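Local coordinates for protein CrmK (Actinoalloteichus sp. WH1-2216-6, PDB 5I1V) that carries a covalently bound FAD and probably acts as an oxidase in the recycling of shunt products during caerulomycin biosynthesis, at residues A[181-194]-A[471-485]. Sequence-based numbering, arbitrary orientation.
With FAD (flavin-adenine dinucleotide), chain E.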
loop_
_atom_site.group_PDB
_atom_site.type_symbol
_atom_site.label_atom_id
_atom_site.label_comp_id
_atom_site.label_asym_id
_atom_site.label_seq_id
_atom_site.Cartn_x
_atom_site.Cartn_y
_atom_site.Cartn_z
ATOM N N ASP A 181 -15.695 18.125 -27.330
ATOM C CA ASP A 181 -15.874 19.006 -26.184
ATOM C C ASP A 181 -15.921 18.255 -24.848
ATOM O O ASP A 181 -15.327 18.679 -23.861
ATOM C CB ASP A 181 -17.113 19.914 -26.360
ATOM C CG ASP A 181 -18.427 19.131 -26.528
ATOM O OD1 ASP A 181 -18.437 17.985 -27.075
ATOM O OD2 ASP A 181 -19.487 19.695 -26.157
ATOM N N LEU A 182 -16.672 17.170 -24.799
ATOM C CA LEU A 182 -16.712 16.308 -23.622
ATOM C C LEU A 182 -15.339 15.736 -23.271
ATOM O O LEU A 182 -14.949 15.690 -22.081
ATOM C CB LEU A 182 -17.728 15.166 -23.796
ATOM C CG LEU A 182 -18.121 14.391 -22.562
ATOM C CD1 LEU A 182 -18.589 15.356 -21.474
ATOM C CD2 LEU A 182 -19.200 13.371 -22.909
ATOM N N TRP A 183 -14.591 15.315 -24.288
ATOM C CA TRP A 183 -13.230 14.820 -24.075
ATOM C C TRP A 183 -12.392 15.940 -23.491
ATOM O O TRP A 183 -11.677 15.750 -22.501
ATOM C CB TRP A 183 -12.610 14.268 -25.359
ATOM C CG TRP A 183 -11.127 14.068 -25.235
ATOM C CD1 TRP A 183 -10.482 12.969 -24.787
ATOM C CD2 TRP A 183 -10.130 15.037 -25.519
ATOM N NE1 TRP A 183 -9.144 13.179 -24.778
ATOM C CE2 TRP A 183 -8.895 14.459 -25.210
ATOM C CE3 TRP A 183 -10.174 16.358 -25.994
ATOM C CZ2 TRP A 183 -7.686 15.111 -25.429
ATOM C CZ3 TRP A 183 -9.002 17.032 -26.152
ATOM C CH2 TRP A 183 -7.757 16.412 -25.880
ATOM N N TRP A 184 -12.510 17.145 -24.051
ATOM C CA TRP A 184 -11.686 18.240 -23.602
ATOM C C TRP A 184 -11.946 18.622 -22.153
ATOM O O TRP A 184 -11.029 18.958 -21.422
ATOM C CB TRP A 184 -11.892 19.452 -24.511
ATOM C CG TRP A 184 -11.025 20.643 -24.204
ATOM C CD1 TRP A 184 -9.773 20.893 -24.710
ATOM C CD2 TRP A 184 -11.340 21.771 -23.380
ATOM N NE1 TRP A 184 -9.306 22.087 -24.256
ATOM C CE2 TRP A 184 -10.237 22.655 -23.439
ATOM C CE3 TRP A 184 -12.434 22.115 -22.595
ATOM C CZ2 TRP A 184 -10.209 23.872 -22.760
ATOM C CZ3 TRP A 184 -12.411 23.325 -21.933
ATOM C CH2 TRP A 184 -11.291 24.193 -22.016
ATOM N N ALA A 185 -13.219 18.585 -21.767
ATOM C CA ALA A 185 -13.612 18.847 -20.389
ATOM C C ALA A 185 -12.964 17.901 -19.379
ATOM O O ALA A 185 -12.692 18.271 -18.267
ATOM C CB ALA A 185 -15.099 18.786 -20.252
ATOM N N HIS A 186 -12.703 16.689 -19.806
ATOM C CA HIS A 186 -11.998 15.709 -18.977
ATOM C C HIS A 186 -10.487 15.796 -19.002
ATOM O O HIS A 186 -9.810 14.892 -18.503
ATOM C CB HIS A 186 -12.469 14.324 -19.358
ATOM C CG HIS A 186 -13.867 14.049 -18.914
ATOM N ND1 HIS A 186 -14.977 14.446 -19.630
ATOM C CD2 HIS A 186 -14.336 13.456 -17.795
ATOM C CE1 HIS A 186 -16.067 14.106 -18.965
ATOM N NE2 HIS A 186 -15.700 13.521 -17.842
ATOM N N THR A 187 -9.927 16.867 -19.552
ATOM C CA THR A 187 -8.497 17.033 -19.564
ATOM C C THR A 187 -8.145 18.180 -18.630
ATOM O O THR A 187 -7.243 18.959 -18.910
ATOM C CB THR A 187 -7.893 17.331 -20.942
ATOM O OG1 THR A 187 -8.409 18.579 -21.451
ATOM C CG2 THR A 187 -8.204 16.207 -21.943
ATOM N N GLY A 188 -8.850 18.251 -17.525
ATOM C CA GLY A 188 -8.615 19.273 -16.533
ATOM C C GLY A 188 -9.834 19.820 -15.853
ATOM O O GLY A 188 -9.685 20.543 -14.857
ATOM N N GLY A 189 -11.031 19.499 -16.337
ATOM C CA GLY A 189 -12.246 20.053 -15.738
ATOM C C GLY A 189 -12.555 19.554 -14.327
ATOM O O GLY A 189 -13.217 20.228 -13.519
ATOM N N GLY A 190 -12.086 18.340 -14.025
ATOM C CA GLY A 190 -12.163 17.836 -12.666
ATOM C C GLY A 190 -13.361 16.931 -12.478
ATOM O O GLY A 190 -14.260 16.928 -13.285
ATOM N N GLY A 191 -13.308 16.124 -11.419
ATOM C CA GLY A 191 -14.331 15.114 -11.121
ATOM C C GLY A 191 -15.652 15.680 -10.655
ATOM O O GLY A 191 -15.751 16.827 -10.133
ATOM N N GLY A 192 -16.684 14.888 -10.883
ATOM C CA GLY A 192 -18.020 15.097 -10.269
ATOM C C GLY A 192 -18.852 16.168 -11.014
ATOM O O GLY A 192 -19.743 16.823 -10.414
ATOM N N ASN A 193 -18.492 16.404 -12.274
ATOM C CA ASN A 193 -19.029 17.541 -13.021
ATOM C C ASN A 193 -19.925 17.207 -14.203
ATOM O O ASN A 193 -20.944 17.846 -14.387
ATOM C CB ASN A 193 -17.923 18.429 -13.548
ATOM C CG ASN A 193 -17.367 19.374 -12.499
ATOM O OD1 ASN A 193 -18.075 20.133 -11.876
ATOM N ND2 ASN A 193 -16.090 19.333 -12.323
ATOM N N PHE A 194 -19.473 16.336 -15.067
ATOM C CA PHE A 194 -20.134 16.136 -16.366
ATOM C C PHE A 194 -20.936 14.852 -16.496
ATOM O O PHE A 194 -21.812 14.789 -17.332
ATOM C CB PHE A 194 -19.089 16.220 -17.478
ATOM C CG PHE A 194 -18.266 17.506 -17.428
ATOM C CD1 PHE A 194 -18.774 18.684 -17.935
ATOM C CD2 PHE A 194 -17.006 17.507 -16.894
ATOM C CE1 PHE A 194 -18.057 19.857 -17.872
ATOM C CE2 PHE A 194 -16.269 18.679 -16.791
ATOM C CZ PHE A 194 -16.801 19.855 -17.274
ATOM N N TYR A 471 -9.169 27.379 -12.548
ATOM C CA TYR A 471 -9.335 27.100 -13.972
ATOM C C TYR A 471 -8.721 28.173 -14.930
ATOM O O TYR A 471 -8.761 28.052 -16.154
ATOM C CB TYR A 471 -10.818 26.884 -14.255
ATOM C CG TYR A 471 -11.450 25.678 -13.625
ATOM C CD1 TYR A 471 -11.055 24.407 -13.995
ATOM C CD2 TYR A 471 -12.449 25.788 -12.687
ATOM C CE1 TYR A 471 -11.644 23.274 -13.444
ATOM C CE2 TYR A 471 -13.014 24.672 -12.118
ATOM C CZ TYR A 471 -12.631 23.411 -12.531
ATOM O OH TYR A 471 -13.177 22.248 -12.020
ATOM N N GLY A 472 -8.117 29.208 -14.386
ATOM C CA GLY A 472 -7.550 30.240 -15.250
ATOM C C GLY A 472 -8.653 30.899 -16.036
ATOM O O GLY A 472 -9.646 31.323 -15.462
ATOM N N ASP A 473 -8.496 30.897 -17.355
ATOM C CA ASP A 473 -9.455 31.424 -18.307
ATOM C C ASP A 473 -10.382 30.388 -18.909
ATOM O O ASP A 473 -11.157 30.721 -19.779
ATOM C CB ASP A 473 -8.693 32.006 -19.508
ATOM C CG ASP A 473 -7.755 33.107 -19.113
ATOM O OD1 ASP A 473 -8.152 33.902 -18.233
ATOM O OD2 ASP A 473 -6.624 33.167 -19.667
ATOM N N ASN A 474 -10.272 29.129 -18.510
ATOM C CA ASN A 474 -11.067 28.073 -19.103
ATOM C C ASN A 474 -12.463 27.880 -18.480
ATOM O O ASN A 474 -13.225 27.086 -18.975
ATOM C CB ASN A 474 -10.258 26.754 -18.998
ATOM C CG ASN A 474 -9.112 26.729 -20.006
ATOM O OD1 ASN A 474 -9.148 27.488 -20.971
ATOM N ND2 ASN A 474 -8.112 25.920 -19.774
ATOM N N TYR A 475 -12.781 28.571 -17.393
ATOM C CA TYR A 475 -14.062 28.336 -16.744
ATOM C C TYR A 475 -15.303 28.554 -17.637
ATOM O O TYR A 475 -16.195 27.716 -17.672
ATOM C CB TYR A 475 -14.118 29.030 -15.393
ATOM C CG TYR A 475 -15.342 28.672 -14.550
ATOM C CD1 TYR A 475 -15.486 27.396 -13.951
ATOM C CD2 TYR A 475 -16.320 29.610 -14.297
ATOM C CE1 TYR A 475 -16.603 27.105 -13.186
ATOM C CE2 TYR A 475 -17.411 29.322 -13.525
ATOM C CZ TYR A 475 -17.558 28.045 -12.990
ATOM O OH TYR A 475 -18.665 27.775 -12.223
ATOM N N PRO A 476 -15.391 29.672 -18.379
ATOM C CA PRO A 476 -16.596 29.787 -19.199
ATOM C C PRO A 476 -16.781 28.720 -20.293
ATOM O O PRO A 476 -17.885 28.350 -20.589
ATOM C CB PRO A 476 -16.460 31.217 -19.807
ATOM C CG PRO A 476 -15.706 31.953 -18.755
ATOM C CD PRO A 476 -14.721 30.953 -18.193
ATOM N N ARG A 477 -15.722 28.224 -20.890
ATOM C CA ARG A 477 -15.861 27.150 -21.852
ATOM C C ARG A 477 -16.347 25.863 -21.147
ATOM O O ARG A 477 -17.230 25.159 -21.662
ATOM C CB ARG A 477 -14.535 26.882 -22.573
ATOM C CG ARG A 477 -14.557 25.701 -23.531
ATOM C CD ARG A 477 -15.606 25.783 -24.604
ATOM N NE ARG A 477 -15.327 24.763 -25.592
ATOM C CZ ARG A 477 -16.218 24.074 -26.284
ATOM N NH1 ARG A 477 -17.488 24.278 -26.155
ATOM N NH2 ARG A 477 -15.805 23.158 -27.133
ATOM N N LEU A 478 -15.796 25.593 -19.977
ATOM C CA LEU A 478 -16.270 24.454 -19.179
ATOM C C LEU A 478 -17.761 24.612 -18.791
ATOM O O LEU A 478 -18.511 23.648 -18.817
ATOM C CB LEU A 478 -15.435 24.260 -17.926
ATOM C CG LEU A 478 -14.013 23.787 -18.177
ATOM C CD1 LEU A 478 -13.212 23.982 -16.899
ATOM C CD2 LEU A 478 -13.995 22.316 -18.606
ATOM N N GLN A 479 -18.185 25.824 -18.453
ATOM C CA GLN A 479 -19.620 26.078 -18.149
ATOM C C GLN A 479 -20.473 25.786 -19.384
ATOM O O GLN A 479 -21.544 25.241 -19.291
ATOM C CB GLN A 479 -19.819 27.491 -17.701
ATOM C CG GLN A 479 -19.256 27.856 -16.344
ATOM C CD GLN A 479 -19.696 29.239 -15.964
ATOM O OE1 GLN A 479 -19.164 30.204 -16.470
ATOM N NE2 GLN A 479 -20.676 29.337 -15.086
ATOM N N GLU A 480 -19.986 26.136 -20.564
ATOM C CA GLU A 480 -20.707 25.828 -21.798
ATOM C C GLU A 480 -20.801 24.318 -22.051
ATOM O O GLU A 480 -21.799 23.781 -22.516
ATOM C CB GLU A 480 -20.013 26.542 -22.983
ATOM C CG GLU A 480 -20.378 26.024 -24.356
ATOM C CD GLU A 480 -19.518 26.650 -25.468
ATOM O OE1 GLU A 480 -18.377 27.091 -25.202
ATOM O OE2 GLU A 480 -19.971 26.684 -26.627
ATOM N N ILE A 481 -19.726 23.604 -21.793
ATOM C CA ILE A 481 -19.761 22.173 -22.006
ATOM C C ILE A 481 -20.709 21.544 -20.940
ATOM O O ILE A 481 -21.485 20.646 -21.232
ATOM C CB ILE A 481 -18.331 21.602 -21.965
ATOM C CG1 ILE A 481 -17.543 22.195 -23.112
ATOM C CG2 ILE A 481 -18.335 20.083 -22.025
ATOM C CD1 ILE A 481 -16.038 21.965 -23.060
ATOM N N LYS A 482 -20.621 22.023 -19.719
ATOM C CA LYS A 482 -21.476 21.580 -18.634
ATOM C C LYS A 482 -22.942 21.691 -19.012
ATOM O O LYS A 482 -23.746 20.775 -18.841
ATOM C CB LYS A 482 -21.166 22.406 -17.381
ATOM C CG LYS A 482 -22.197 22.298 -16.248
ATOM C CD LYS A 482 -22.046 20.967 -15.509
ATOM C CE LYS A 482 -23.136 20.793 -14.465
ATOM N NZ LYS A 482 -22.855 19.599 -13.638
ATOM N N SER A 483 -23.266 22.833 -19.584
ATOM C CA SER A 483 -24.608 23.138 -19.934
ATOM C C SER A 483 -25.084 22.257 -21.096
ATOM O O SER A 483 -26.255 21.925 -21.177
ATOM C CB SER A 483 -24.723 24.637 -20.197
ATOM O OG SER A 483 -25.817 24.880 -21.004
ATOM N N ARG A 484 -24.177 21.823 -21.961
ATOM C CA ARG A 484 -24.565 20.958 -23.047
ATOM C C ARG A 484 -24.743 19.518 -22.583
ATOM O O ARG A 484 -25.607 18.786 -23.079
ATOM C CB ARG A 484 -23.487 21.031 -24.129
ATOM C CG ARG A 484 -23.586 20.035 -25.264
ATOM C CD ARG A 484 -22.838 20.567 -26.503
ATOM N NE ARG A 484 -21.878 19.627 -27.094
ATOM C CZ ARG A 484 -22.174 18.591 -27.887
ATOM N NH1 ARG A 484 -23.433 18.310 -28.186
ATOM N NH2 ARG A 484 -21.195 17.820 -28.377
ATOM N N TRP A 485 -23.891 19.076 -21.667
ATOM C CA TRP A 485 -23.801 17.628 -21.384
ATOM C C TRP A 485 -24.477 17.177 -20.076
ATOM O O TRP A 485 -24.836 16.007 -19.940
ATOM C CB TRP A 485 -22.339 17.205 -21.418
ATOM C CG TRP A 485 -21.808 17.019 -22.778
ATOM C CD1 TRP A 485 -20.954 17.835 -23.434
ATOM C CD2 TRP A 485 -22.094 15.938 -23.665
ATOM N NE1 TRP A 485 -20.706 17.354 -24.675
ATOM C CE2 TRP A 485 -21.353 16.166 -24.834
ATOM C CE3 TRP A 485 -22.837 14.773 -23.560
ATOM C CZ2 TRP A 485 -21.377 15.310 -25.910
ATOM C CZ3 TRP A 485 -22.886 13.922 -24.659
ATOM C CH2 TRP A 485 -22.144 14.192 -25.807
HETATM P PA FAD E . -12.737 10.546 -5.006
HETATM O O1A FAD E . -12.802 11.110 -3.609
HETATM O O2A FAD E . -13.375 9.201 -5.197
HETATM O O5B FAD E . -13.326 11.577 -6.034
HETATM C C5B FAD E . -12.768 12.871 -6.237
HETATM C C4B FAD E . -13.801 13.752 -6.954
HETATM O O4B FAD E . -13.948 13.216 -8.284
HETATM C C3B FAD E . -15.210 13.784 -6.402
HETATM O O3B FAD E . -15.815 15.003 -6.796
HETATM C C2B FAD E . -15.894 12.655 -7.121
HETATM O O2B FAD E . -17.323 12.600 -7.070
HETATM C C1B FAD E . -15.257 12.751 -8.513
HETATM N N9A FAD E . -15.136 11.421 -9.161
HETATM C C8A FAD E . -14.569 10.271 -8.683
HETATM N N7A FAD E . -14.781 9.242 -9.566
HETATM C C5A FAD E . -15.459 9.763 -10.567
HETATM C C6A FAD E . -15.952 9.206 -11.802
HETATM N N6A FAD E . -15.682 7.937 -12.037
HETATM N N1A FAD E . -16.631 10.024 -12.613
HETATM C C2A FAD E . -16.895 11.311 -12.302
HETATM N N3A FAD E . -16.415 11.924 -11.189
HETATM C C4A FAD E . -15.754 11.139 -10.301
HETATM N N1 FAD E . -2.967 14.390 -7.441
HETATM C C2 FAD E . -1.948 14.544 -8.319
HETATM O O2 FAD E . -2.146 15.097 -9.407
HETATM N N3 FAD E . -0.692 14.115 -8.070
HETATM C C4 FAD E . -0.315 13.538 -6.936
HETATM O O4 FAD E . 0.853 13.126 -6.774
HETATM C C4X FAD E . -1.340 13.313 -5.927
HETATM N N5 FAD E . -1.031 12.725 -4.740
HETATM C C5X FAD E . -2.025 12.442 -3.882
HETATM C C6 FAD E . -1.758 11.696 -2.735
HETATM C C7 FAD E . -2.734 11.376 -1.792
HETATM C C7M FAD E . -2.362 10.544 -0.559
HETATM C C8 FAD E . -4.103 11.865 -2.063
HETATM C C8M FAD E . -5.227 11.598 -1.099
HETATM C C9 FAD E . -4.401 12.622 -3.201
HETATM C C9A FAD E . -3.406 12.926 -4.129
HETATM N N10 FAD E . -3.675 13.663 -5.288
HETATM C C10 FAD E . -2.676 13.835 -6.228
HETATM C "C1'" FAD E . -4.940 14.374 -5.473
HETATM C "C2'" FAD E . -5.904 13.541 -6.256
HETATM O "O2'" FAD E . -5.580 13.647 -7.628
HETATM C "C3'" FAD E . -7.325 13.922 -6.007
HETATM O "O3'" FAD E . -7.599 13.786 -4.585
HETATM C "C4'" FAD E . -8.294 13.079 -6.862
HETATM O "O4'" FAD E . -9.466 13.864 -7.081
HETATM C "C5'" FAD E . -8.628 11.774 -6.167
HETATM O "O5'" FAD E . -9.450 11.000 -7.042
HETATM P P FAD E . -10.208 9.781 -6.368
HETATM O O1P FAD E . -9.265 8.960 -5.569
HETATM O O2P FAD E . -11.054 9.094 -7.394
HETATM O O3P FAD E . -11.180 10.556 -5.328
HETATM O O HOH W 1 -19.808 22.435 -26.016
HETATM O O HOH W 2 -14.846 20.995 -10.278
HETATM O O HOH W 3 -20.554 20.670 -12.824
HETATM O O HOH W 4 -24.542 14.313 -17.595
#
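Asp181 reaches from helix 181-185 into a hole formed by Arg477, Ile481, Arg484 and Trp485 of helix 475-485. Its CB lies 3.6 Å from Arg477 NH2 and rests on Ile481 CG1. A chi1 of 60° sets CG between backbone N and carbonyl carbon, turning the carboxylate to Arg484. That guanidinium grips it side-on: NE gives a 2.6 Å bond to Asp181 OD2 and NH2 meets OD1, both on the syn side but somewhat out of the carboxylate plane, the two planes 16° apart. Trp485 NE1 reaches Asp181 OD2 (3.0 Å) from the face opposite Arg484 NE, and a water donates to OD2 and takes a weak bond from Arg477 NH1; the Arg484 guanidinium and the indole N-H probably favour the ionised carboxylate. Beside it, Leu182 CD2 makes a CH-pi contact 3.8 Å from the centroid of the six-membered ring of Trp485. Ile481 sits among Asp181, Leu182, Trp184 and Ala185, its CD1 3.6 Å from Trp184 CE3. Leu478 CD2 touches Trp184 CZ3, Ala185 and Phe194 CZ. In the glycine-rich loop beyond, Tyr471 OH donates a hydrogen bond to Gly189 O (2.5 Å) and Lys482 NZ one to Asn193 O (2.7 Å), the latter in the carbonyl plane; Lys482 also pairs with Asp486. Gly192 N of this loop donates to FAD N3A; the C-terminal berberine-like region thus packs on helix 181-185 and the loop leading from it to the adenine, in a flavoenzyme of the PCMH-type FAD-binding family.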